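Local structure of neural-cadherin (Drosophila melanogaster, 3UBF) at residues His139-Ile145 / Val181-Asn187; Asp230-Ile236 / Ser266-Ala272; Val117-Pro123 / Thr165-Phe171. The protein mediates calcium-dependent, preferentially homophilic adhesion between cells, this chain being three consecutive cadherin domains from its extracellular region. All coordinates share one frame; numbering follows the deposited sequence.

How the contacts relate
Coming from the N terminus, the chain crosses its first cadherin domain before any of these contacts begins. In the second cadherin domain of this chain 117-123 opens contact 3 and 139-145 opens contact 1; 165-171 then closes the former and 181-187 the latter, so the two loops cross. Contact 3 ties the turn after strand 113-117 to the loop after 162-165, whereas contact 1 pairs two neighbouring strands of one sheet; the centres of contacts 1 and 3 lie about 26 Å apart. Contact 2 follows in series in the third cadherin domain of this chain, joining strands 232-239 and 268-271 and closing a loop of its own. Its centre lies about 39 Å from that of contact 1.

Contact 1: residues His139-Ile145 / Val181-Asn187; sequences HNIHYFI and VKAEDQN. With ZN (zinc ion), chain G; ZN (zinc ion), chain C.
H142 and E184 trade two backbone hydrogen bonds, H142 N reaching E184 O at 2.8 Å in the carbonyl plane. F144 and K182 repeat the exchange, with a more bent bond from K182 N to F144 O (137° at the hydrogen). Beyond the strands N140 O accepts from Q186 N at 2.9 Å, while N140 N donates to N187 OD1 from above the amide plane. D185 OD1 takes N187 N in an Asx turn; its OD2 and H139 ND1 bind zinc, together with D134. N187 CB sits over the H139 ring. H142 ND1 and E158 hold another zinc, and the Q186 amide stacks on the H142 ring, the planes 18° apart. With F144 CG between the backbone N and the carbonyl carbon (chi1 56°), F144 CZ lies 3.7 Å from K182 CD and E184 OE1 at the ring edge. With an alanine in place of F144, the aliphatic chain of K182 would probably lose its neighbour and be freer to turn. I141, Y143 and A183 lean on strand 126-133, where Y143 OH bonds to A132 N. Strand 141-149 is outermost in its sheet within this chain; 176-185 lies between it and 201-207.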
loop_
_atom_site.group_PDB
_atom_site.type_symbol
_atom_site.label_atom_id
_atom_site.label_comp_id
_atom_site.label_asym_id
_atom_site.label_seq_id
_atom_site.Cartn_x
_atom_site.Cartn_y
_atom_site.Cartn_z
ATOM N N HIS A 139 2.118 -12.178 -5.790
ATOM C CA HIS A 139 3.402 -11.532 -6.057
ATOM C C HIS A 139 4.306 -11.641 -4.855
ATOM O O HIS A 139 3.835 -11.688 -3.731
ATOM C CB HIS A 139 3.192 -10.054 -6.358
ATOM C CG HIS A 139 2.671 -9.784 -7.729
ATOM N ND1 HIS A 139 2.832 -8.569 -8.356
ATOM C CD2 HIS A 139 1.990 -10.568 -8.600
ATOM C CE1 HIS A 139 2.275 -8.618 -9.552
ATOM N NE2 HIS A 139 1.757 -9.819 -9.724
ATOM N N ASN A 140 5.608 -11.678 -5.105
ATOM C CA ASN A 140 6.578 -11.657 -4.041
ATOM C C ASN A 140 7.436 -10.431 -4.193
ATOM O O ASN A 140 7.708 -10.005 -5.310
ATOM C CB ASN A 140 7.404 -12.941 -4.033
ATOM C CG ASN A 140 6.549 -14.162 -3.752
ATOM O OD1 ASN A 140 5.987 -14.300 -2.652
ATOM N ND2 ASN A 140 6.412 -15.044 -4.752
ATOM N N ILE A 141 7.836 -9.853 -3.065
ATOM C CA ILE A 141 8.590 -8.617 -3.076
ATOM C C ILE A 141 9.924 -8.757 -2.358
ATOM O O ILE A 141 10.064 -9.555 -1.414
ATOM C CB ILE A 141 7.780 -7.437 -2.473
ATOM C CG1 ILE A 141 7.454 -7.683 -0.998
ATOM C CG2 ILE A 141 6.519 -7.157 -3.297
ATOM C CD1 ILE A 141 6.640 -6.556 -0.354
ATOM N N HIS A 142 10.907 -7.997 -2.830
ATOM C CA HIS A 142 12.212 -7.944 -2.186
ATOM C C HIS A 142 12.489 -6.528 -1.719
ATOM O O HIS A 142 12.324 -5.569 -2.476
ATOM C CB HIS A 142 13.332 -8.390 -3.125
ATOM C CG HIS A 142 13.297 -9.840 -3.474
ATOM N ND1 HIS A 142 14.192 -10.408 -4.355
ATOM C CD2 HIS A 142 12.462 -10.837 -3.094
ATOM C CE1 HIS A 142 13.921 -11.695 -4.490
ATOM N NE2 HIS A 142 12.873 -11.982 -3.738
ATOM N N TYR A 143 12.908 -6.404 -0.468
ATOM C CA TYR A 143 13.305 -5.131 0.083
ATOM C C TYR A 143 14.797 -4.933 -0.101
ATOM O O TYR A 143 15.572 -5.871 0.041
ATOM C CB TYR A 143 12.981 -5.085 1.568
ATOM C CG TYR A 143 11.541 -5.365 1.915
ATOM C CD1 TYR A 143 11.098 -6.671 2.126
ATOM C CD2 TYR A 143 10.623 -4.326 2.055
ATOM C CE1 TYR A 143 9.788 -6.933 2.461
ATOM C CE2 TYR A 143 9.312 -4.585 2.395
ATOM C CZ TYR A 143 8.909 -5.889 2.589
ATOM O OH TYR A 143 7.611 -6.159 2.917
ATOM N N PHE A 144 15.203 -3.710 -0.409
ATOM C CA PHE A 144 16.628 -3.387 -0.499
ATOM C C PHE A 144 16.898 -1.908 -0.307
ATOM O O PHE A 144 15.991 -1.082 -0.405
ATOM C CB PHE A 144 17.236 -3.881 -1.818
ATOM C CG PHE A 144 16.548 -3.363 -3.046
ATOM C CD1 PHE A 144 16.976 -2.196 -3.663
ATOM C CD2 PHE A 144 15.495 -4.073 -3.618
ATOM C CE1 PHE A 144 16.350 -1.724 -4.821
ATOM C CE2 PHE A 144 14.865 -3.617 -4.785
ATOM C CZ PHE A 144 15.288 -2.435 -5.382
ATOM N N ILE A 145 18.158 -1.589 -0.030
ATOM C CA ILE A 145 18.596 -0.208 0.175
ATOM C C ILE A 145 19.059 0.368 -1.153
ATOM O O ILE A 145 19.940 -0.210 -1.793
ATOM C CB ILE A 145 19.766 -0.151 1.201
ATOM C CG1 ILE A 145 19.273 -0.556 2.588
ATOM C CG2 ILE A 145 20.408 1.234 1.234
ATOM C CD1 ILE A 145 20.358 -1.053 3.500
ATOM N N VAL A 181 15.058 3.217 1.071
ATOM C CA VAL A 181 14.678 1.817 0.959
ATOM C C VAL A 181 13.564 1.678 -0.065
ATOM O O VAL A 181 12.850 2.642 -0.364
ATOM C CB VAL A 181 14.195 1.263 2.311
ATOM C CG1 VAL A 181 15.352 1.176 3.324
ATOM C CG2 VAL A 181 13.051 2.124 2.865
ATOM N N LYS A 182 13.410 0.476 -0.600
ATOM C CA LYS A 182 12.505 0.247 -1.703
ATOM C C LYS A 182 12.122 -1.209 -1.606
ATOM O O LYS A 182 12.923 -2.028 -1.153
ATOM C CB LYS A 182 13.269 0.495 -2.996
ATOM C CG LYS A 182 12.474 0.670 -4.268
ATOM C CD LYS A 182 13.476 0.744 -5.428
ATOM C CE LYS A 182 12.817 0.860 -6.779
ATOM N NZ LYS A 182 12.351 2.251 -7.048
ATOM N N ALA A 183 10.896 -1.528 -2.001
ATOM C CA ALA A 183 10.495 -2.918 -2.146
ATOM C C ALA A 183 10.123 -3.125 -3.599
ATOM O O ALA A 183 9.414 -2.312 -4.188
ATOM C CB ALA A 183 9.343 -3.256 -1.241
ATOM N N GLU A 184 10.636 -4.191 -4.190
ATOM C CA GLU A 184 10.451 -4.411 -5.606
ATOM C C GLU A 184 9.772 -5.739 -5.825
ATOM O O GLU A 184 10.028 -6.723 -5.123
ATOM C CB GLU A 184 11.774 -4.340 -6.381
ATOM C CG GLU A 184 11.590 -4.384 -7.901
ATOM C CD GLU A 184 12.884 -4.230 -8.691
ATOM O OE1 GLU A 184 13.780 -3.492 -8.246
ATOM O OE2 GLU A 184 13.001 -4.839 -9.778
ATOM N N ASP A 185 8.908 -5.734 -6.824
ATOM C CA ASP A 185 8.111 -6.862 -7.209
ATOM C C ASP A 185 8.936 -7.808 -8.069
ATOM O O ASP A 185 9.669 -7.362 -8.952
ATOM C CB ASP A 185 6.953 -6.331 -8.036
ATOM C CG ASP A 185 5.800 -7.252 -8.050
ATOM O OD1 ASP A 185 5.981 -8.428 -7.662
ATOM O OD2 ASP A 185 4.713 -6.796 -8.416
ATOM N N GLN A 186 8.797 -9.107 -7.818
ATOM C CA GLN A 186 9.486 -10.136 -8.593
ATOM C C GLN A 186 8.605 -10.603 -9.746
ATOM O O GLN A 186 8.977 -11.507 -10.508
ATOM C CB GLN A 186 9.868 -11.321 -7.695
ATOM C CG GLN A 186 10.686 -10.937 -6.467
ATOM C CD GLN A 186 12.025 -10.321 -6.835
ATOM O OE1 GLN A 186 12.915 -11.016 -7.326
ATOM N NE2 GLN A 186 12.171 -9.011 -6.610
ATOM N N ASN A 187 7.434 -9.974 -9.868
ATOM C CA ASN A 187 6.440 -10.329 -10.878
ATOM C C ASN A 187 6.035 -9.108 -11.716
ATOM O O ASN A 187 6.515 -8.923 -12.840
ATOM C CB ASN A 187 5.209 -10.971 -10.218
ATOM C CG ASN A 187 5.569 -12.131 -9.277
ATOM O OD1 ASN A 187 6.177 -11.934 -8.214
ATOM N ND2 ASN A 187 5.171 -13.344 -9.663
HETATM ZN ZN ZN G . 3.192 -6.733 -7.621
HETATM ZN ZN ZN C . 16.167 -9.433 -4.459
#

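Contact 2: residues Asp230-Ile236 / Ser266-Ala272; sequences DSDIISI and SGIVKLA. With ZN (zinc ion), chain R.
V269 faces both I233 and I234, the signature of a classic beta bulge in an otherwise regular antiparallel pair. Its carbonyl oxygen accepts from I233 N, and its N donates to I234 O at 2.8 Å, nearly in line with that C=O. I233 makes the kink with a near-helical psi of -46°, which turns its side chain toward the other strand: CD1 reaches across to L271 CB at 3.6 Å, covering L271 N on the way. The bump on the V269 side is CG2. It settles into the notch between the CG2 branch of I234 and the tip of I236, whose CD1 comes within 3.5 Å of it.

On the face carrying D232, S235, I268 and K270 the contacts are more polar. The methyl I268 CG2 tucks under the D232 carboxylate, 3.3 Å from OD1, while I268 CG1 meets S235 OG. K270 runs extended alongside D232, its CE 3.1 Å from D232 OD1, but the ammonium stops short of a salt bridge. D232 OD2 binds a zinc ion.

At one end G267, lacking a CB, lets I236 close in: I236 N bonds to G267 O at 2.8 Å. At the other, L271 is held by S231 O and D230 N.

Strand 260-262 flanks 268-271 on its far side, through K270 and N261. The aliphatic side chains around the bulge face the other sheet of the sandwich: I233 rests on A221, I223 and I307, and I234, I236 and V269 close on L305 of strand 300-310.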
loop_
_atom_site.group_PDB
_atom_site.type_symbol
_atom_site.label_atom_id
_atom_site.label_comp_id
_atom_site.label_asym_id
_atom_site.label_seq_id
_atom_site.Cartn_x
_atom_site.Cartn_y
_atom_site.Cartn_z
ATOM N N ASP A 230 -18.993 17.036 24.974
ATOM C CA ASP A 230 -18.175 15.979 25.570
ATOM C C ASP A 230 -18.162 14.672 24.761
ATOM O O ASP A 230 -17.743 13.623 25.262
ATOM C CB ASP A 230 -18.572 15.749 27.035
ATOM C CG ASP A 230 -18.389 16.995 27.894
ATOM O OD1 ASP A 230 -17.445 17.782 27.646
ATOM O OD2 ASP A 230 -19.185 17.184 28.835
ATOM N N SER A 231 -18.605 14.753 23.509
ATOM C CA SER A 231 -18.454 13.659 22.561
ATOM C C SER A 231 -17.072 13.706 21.901
ATOM O O SER A 231 -16.469 14.777 21.769
ATOM C CB SER A 231 -19.537 13.724 21.484
ATOM O OG SER A 231 -19.296 14.810 20.602
ATOM N N ASP A 232 -16.597 12.535 21.480
ATOM C CA ASP A 232 -15.305 12.380 20.824
ATOM C C ASP A 232 -15.372 12.948 19.422
ATOM O O ASP A 232 -16.325 12.684 18.688
ATOM C CB ASP A 232 -14.910 10.901 20.741
ATOM C CG ASP A 232 -14.831 10.225 22.106
ATOM O OD1 ASP A 232 -14.675 10.921 23.139
ATOM O OD2 ASP A 232 -14.921 8.976 22.145
ATOM N N ILE A 233 -14.352 13.719 19.063
ATOM C CA ILE A 233 -14.287 14.400 17.791
ATOM C C ILE A 233 -13.207 13.765 16.916
ATOM O O ILE A 233 -13.422 13.491 15.729
ATOM C CB ILE A 233 -14.010 15.905 18.019
ATOM C CG1 ILE A 233 -15.293 16.591 18.460
ATOM C CG2 ILE A 233 -13.437 16.600 16.773
ATOM C CD1 ILE A 233 -15.058 17.950 19.013
ATOM N N ILE A 234 -12.043 13.531 17.512
ATOM C CA ILE A 234 -10.924 12.938 16.800
ATOM C C ILE A 234 -9.969 12.324 17.811
ATOM O O ILE A 234 -9.854 12.818 18.941
ATOM C CB ILE A 234 -10.223 13.981 15.859
ATOM C CG1 ILE A 234 -9.120 13.322 15.014
ATOM C CG2 ILE A 234 -9.730 15.190 16.642
ATOM C CD1 ILE A 234 -8.783 14.079 13.747
ATOM N N SER A 235 -9.325 11.227 17.417
ATOM C CA SER A 235 -8.287 10.608 18.234
ATOM C C SER A 235 -6.934 10.929 17.654
ATOM O O SER A 235 -6.687 10.718 16.470
ATOM C CB SER A 235 -8.447 9.087 18.301
ATOM O OG SER A 235 -9.216 8.712 19.427
ATOM N N ILE A 236 -6.053 11.433 18.498
ATOM C CA ILE A 236 -4.700 11.719 18.081
ATOM C C ILE A 236 -3.749 10.775 18.799
ATOM O O ILE A 236 -3.887 10.522 20.000
ATOM C CB ILE A 236 -4.369 13.196 18.303
ATOM C CG1 ILE A 236 -5.083 14.020 17.239
ATOM C CG2 ILE A 236 -2.887 13.443 18.200
ATOM C CD1 ILE A 236 -5.691 15.254 17.774
ATOM N N SER A 266 -5.358 9.661 26.680
ATOM C CA SER A 266 -6.123 8.972 25.655
ATOM C C SER A 266 -5.844 9.527 24.257
ATOM O O SER A 266 -5.934 8.796 23.264
ATOM C CB SER A 266 -7.614 9.040 25.982
ATOM O OG SER A 266 -8.079 10.378 25.948
ATOM N N GLY A 267 -5.505 10.816 24.196
ATOM C CA GLY A 267 -5.306 11.519 22.940
ATOM C C GLY A 267 -6.619 11.838 22.252
ATOM O O GLY A 267 -6.636 12.245 21.080
ATOM N N ILE A 268 -7.723 11.644 22.977
ATOM C CA ILE A 268 -9.041 11.845 22.408
ATOM C C ILE A 268 -9.454 13.287 22.599
ATOM O O ILE A 268 -9.505 13.782 23.731
ATOM C CB ILE A 268 -10.105 10.923 23.035
ATOM C CG1 ILE A 268 -9.739 9.447 22.844
ATOM C CG2 ILE A 268 -11.487 11.231 22.446
ATOM C CD1 ILE A 268 -10.731 8.475 23.505
ATOM N N VAL A 269 -9.736 13.952 21.481
ATOM C CA VAL A 269 -10.231 15.317 21.495
ATOM C C VAL A 269 -11.752 15.307 21.650
ATOM O O VAL A 269 -12.463 14.736 20.829
ATOM C CB VAL A 269 -9.820 16.075 20.210
ATOM C CG1 VAL A 269 -10.289 17.536 20.244
ATOM C CG2 VAL A 269 -8.322 16.007 20.026
ATOM N N LYS A 270 -12.247 15.928 22.711
ATOM C CA LYS A 270 -13.687 16.082 22.886
ATOM C C LYS A 270 -14.131 17.528 22.691
ATOM O O LYS A 270 -13.317 18.451 22.728
ATOM C CB LYS A 270 -14.136 15.558 24.250
ATOM C CG LYS A 270 -14.071 14.055 24.358
ATOM C CD LYS A 270 -14.441 13.568 25.745
ATOM C CE LYS A 270 -14.000 12.130 25.944
ATOM N NZ LYS A 270 -14.649 11.510 27.131
ATOM N N LEU A 271 -15.427 17.705 22.460
ATOM C CA LEU A 271 -16.043 19.019 22.433
ATOM C C LEU A 271 -16.345 19.472 23.855
ATOM O O LEU A 271 -17.039 18.776 24.593
ATOM C CB LEU A 271 -17.334 18.965 21.612
ATOM C CG LEU A 271 -18.090 20.279 21.374
ATOM C CD1 LEU A 271 -17.187 21.369 20.802
ATOM C CD2 LEU A 271 -19.271 20.033 20.460
ATOM N N ALA A 272 -15.823 20.633 24.240
ATOM C CA ALA A 272 -16.044 21.168 25.592
ATOM C C ALA A 272 -17.230 22.132 25.694
ATOM O O ALA A 272 -17.785 22.317 26.779
ATOM C CB ALA A 272 -14.782 21.835 26.101
HETATM ZN ZN ZN R . -14.939 8.347 24.437
#

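Contact 3: residues Val117-Pro123 / Thr165-Phe171; sequences VQLNAPP and TRGTDLF. With ZN (zinc ion), chain K.
F171 packs against V117 and A121, its backbone N donating to L119 O at 2.9 Å in the carbonyl plane and almost straight (169°). From there CB passes 4.0 Å from V117 CG1. CG stands anti to the carbonyl carbon (chi1 -59°), which brings the ring in beside V117, and CG itself meets V117 CG1 at 3.8 Å. CD1 approaches Q118 O obliquely, and further out CE1 touches A121 CB at 3.8 Å. CD2 also lies against V117 CG1. Over the face V117 CG2 makes a CH-pi contact. Other partners complete the ring's surroundings: Y177 meets it edge-to-face and R153 by cation-pi.

The oxygens at the Q118-A121 type I turn are thus put to use, L119 O by F171 and Q118 O by A121 N within the turn. Water 1 bridges the loops, donating to A121 O at 2.6 Å and to D169 O. Farther along, P123 CG rests 3.4 Å from G167 O. D169 turns away from 117-123, and its OD2 and water 2 bind zinc.

V117 and T165 both end strands, and their CG2 methyls touch beside F154. The arrangement is the capping of one end of a cadherin Greek-key beta sandwich: the A-B turn and the E-F loop fold together, with a phenylalanine plugging the space between the sheets.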
loop_
_atom_site.group_PDB
_atom_site.type_symbol
_atom_site.label_atom_id
_atom_site.label_comp_id
_atom_site.label_asym_id
_atom_site.label_seq_id
_atom_site.Cartn_x
_atom_site.Cartn_y
_atom_site.Cartn_z
ATOM N N VAL A 117 18.233 3.750 17.080
ATOM C CA VAL A 117 19.171 2.657 17.309
ATOM C C VAL A 117 19.868 2.823 18.655
ATOM O O VAL A 117 20.461 3.865 18.939
ATOM C CB VAL A 117 20.208 2.526 16.170
ATOM C CG1 VAL A 117 21.010 3.820 15.994
ATOM C CG2 VAL A 117 21.132 1.351 16.434
ATOM N N GLN A 118 19.782 1.780 19.475
ATOM C CA GLN A 118 20.506 1.668 20.739
ATOM C C GLN A 118 21.964 2.097 20.515
ATOM O O GLN A 118 22.559 1.752 19.490
ATOM C CB GLN A 118 20.450 0.206 21.170
ATOM C CG GLN A 118 20.143 -0.060 22.632
ATOM C CD GLN A 118 20.747 -1.395 23.116
ATOM O OE1 GLN A 118 20.639 -2.439 22.445
ATOM N NE2 GLN A 118 21.389 -1.359 24.280
ATOM N N LEU A 119 22.542 2.856 21.447
ATOM C CA LEU A 119 23.888 3.391 21.226
ATOM C C LEU A 119 24.975 2.329 21.122
ATOM O O LEU A 119 25.934 2.482 20.371
ATOM C CB LEU A 119 24.267 4.415 22.294
ATOM C CG LEU A 119 23.424 5.689 22.301
ATOM C CD1 LEU A 119 24.013 6.716 23.250
ATOM C CD2 LEU A 119 23.268 6.256 20.870
ATOM N N ASN A 120 24.830 1.257 21.883
ATOM C CA ASN A 120 25.812 0.189 21.870
ATOM C C ASN A 120 25.234 -1.031 21.192
ATOM O O ASN A 120 25.569 -2.152 21.550
ATOM C CB ASN A 120 26.235 -0.155 23.295
ATOM C CG ASN A 120 25.054 -0.522 24.177
ATOM O OD1 ASN A 120 23.887 -0.359 23.774
ATOM N ND2 ASN A 120 25.342 -1.011 25.394
ATOM N N ALA A 121 24.338 -0.806 20.236
ATOM C CA ALA A 121 23.732 -1.893 19.498
ATOM C C ALA A 121 24.792 -2.881 18.993
ATOM O O ALA A 121 25.715 -2.495 18.284
ATOM C CB ALA A 121 22.932 -1.359 18.355
ATOM N N PRO A 122 24.667 -4.159 19.373
ATOM C CA PRO A 122 25.590 -5.152 18.823
ATOM C C PRO A 122 25.201 -5.515 17.391
ATOM O O PRO A 122 24.049 -5.307 16.991
ATOM C CB PRO A 122 25.427 -6.349 19.766
ATOM C CG PRO A 122 24.050 -6.221 20.320
ATOM C CD PRO A 122 23.711 -4.745 20.332
ATOM N N PRO A 123 26.163 -6.019 16.604
ATOM C CA PRO A 123 25.905 -6.361 15.205
ATOM C C PRO A 123 24.624 -7.176 15.029
ATOM O O PRO A 123 24.343 -8.081 15.826
ATOM C CB PRO A 123 27.121 -7.225 14.829
ATOM C CG PRO A 123 28.207 -6.752 15.723
ATOM C CD PRO A 123 27.570 -6.245 16.986
ATOM N N THR A 165 21.630 -3.637 12.309
ATOM C CA THR A 165 22.893 -2.959 12.454
ATOM C C THR A 165 24.018 -3.855 11.976
ATOM O O THR A 165 23.952 -5.081 12.129
ATOM C CB THR A 165 23.183 -2.599 13.930
ATOM O OG1 THR A 165 23.244 -3.784 14.728
ATOM C CG2 THR A 165 22.116 -1.701 14.489
ATOM N N ARG A 166 25.058 -3.269 11.398
ATOM C CA ARG A 166 26.277 -4.046 11.194
ATOM C C ARG A 166 27.478 -3.320 11.796
ATOM O O ARG A 166 27.414 -2.105 12.056
ATOM C CB ARG A 166 26.481 -4.449 9.722
ATOM C CG ARG A 166 26.823 -3.330 8.790
ATOM C CD ARG A 166 26.786 -3.755 7.323
ATOM N NE ARG A 166 27.953 -4.542 6.912
ATOM C CZ ARG A 166 29.093 -4.012 6.466
ATOM N NH1 ARG A 166 29.237 -2.693 6.387
ATOM N NH2 ARG A 166 30.089 -4.798 6.092
ATOM N N GLY A 167 28.549 -4.076 12.030
ATOM C CA GLY A 167 29.764 -3.542 12.641
ATOM C C GLY A 167 29.639 -3.438 14.152
ATOM O O GLY A 167 28.534 -3.544 14.693
ATOM N N THR A 168 30.770 -3.228 14.832
ATOM C CA THR A 168 30.793 -3.184 16.292
ATOM C C THR A 168 30.925 -1.778 16.865
ATOM O O THR A 168 30.815 -1.591 18.077
ATOM C CB THR A 168 31.937 -4.035 16.879
ATOM O OG1 THR A 168 33.182 -3.520 16.409
ATOM C CG2 THR A 168 31.801 -5.514 16.488
ATOM N N ASP A 169 31.190 -0.797 16.011
ATOM C CA ASP A 169 31.270 0.589 16.470
ATOM C C ASP A 169 29.963 1.030 17.114
ATOM O O ASP A 169 28.889 0.527 16.795
ATOM C CB ASP A 169 31.631 1.557 15.332
ATOM C CG ASP A 169 33.106 1.509 14.955
ATOM O OD1 ASP A 169 33.896 0.814 15.639
ATOM O OD2 ASP A 169 33.477 2.180 13.956
ATOM N N LEU A 170 30.085 1.972 18.032
ATOM C CA LEU A 170 28.956 2.597 18.679
ATOM C C LEU A 170 28.209 3.515 17.718
ATOM O O LEU A 170 28.747 3.935 16.695
ATOM C CB LEU A 170 29.467 3.409 19.878
ATOM C CG LEU A 170 30.288 2.644 20.921
ATOM C CD1 LEU A 170 30.923 3.616 21.918
ATOM C CD2 LEU A 170 29.414 1.622 21.627
ATOM N N PHE A 171 26.964 3.818 18.049
ATOM C CA PHE A 171 26.235 4.872 17.363
ATOM C C PHE A 171 26.238 6.104 18.271
ATOM O O PHE A 171 26.427 5.971 19.497
ATOM C CB PHE A 171 24.823 4.409 17.000
ATOM C CG PHE A 171 24.805 3.184 16.119
ATOM C CD1 PHE A 171 24.889 1.899 16.677
ATOM C CD2 PHE A 171 24.734 3.306 14.736
ATOM C CE1 PHE A 171 24.911 0.760 15.868
ATOM C CE2 PHE A 171 24.748 2.167 13.921
ATOM C CZ PHE A 171 24.836 0.892 14.494
HETATM ZN ZN ZN K . 35.289 2.401 13.119
HETATM O O HOH W 1 27.213 -0.402 18.721
HETATM O O HOH W 2 35.397 2.908 11.171
#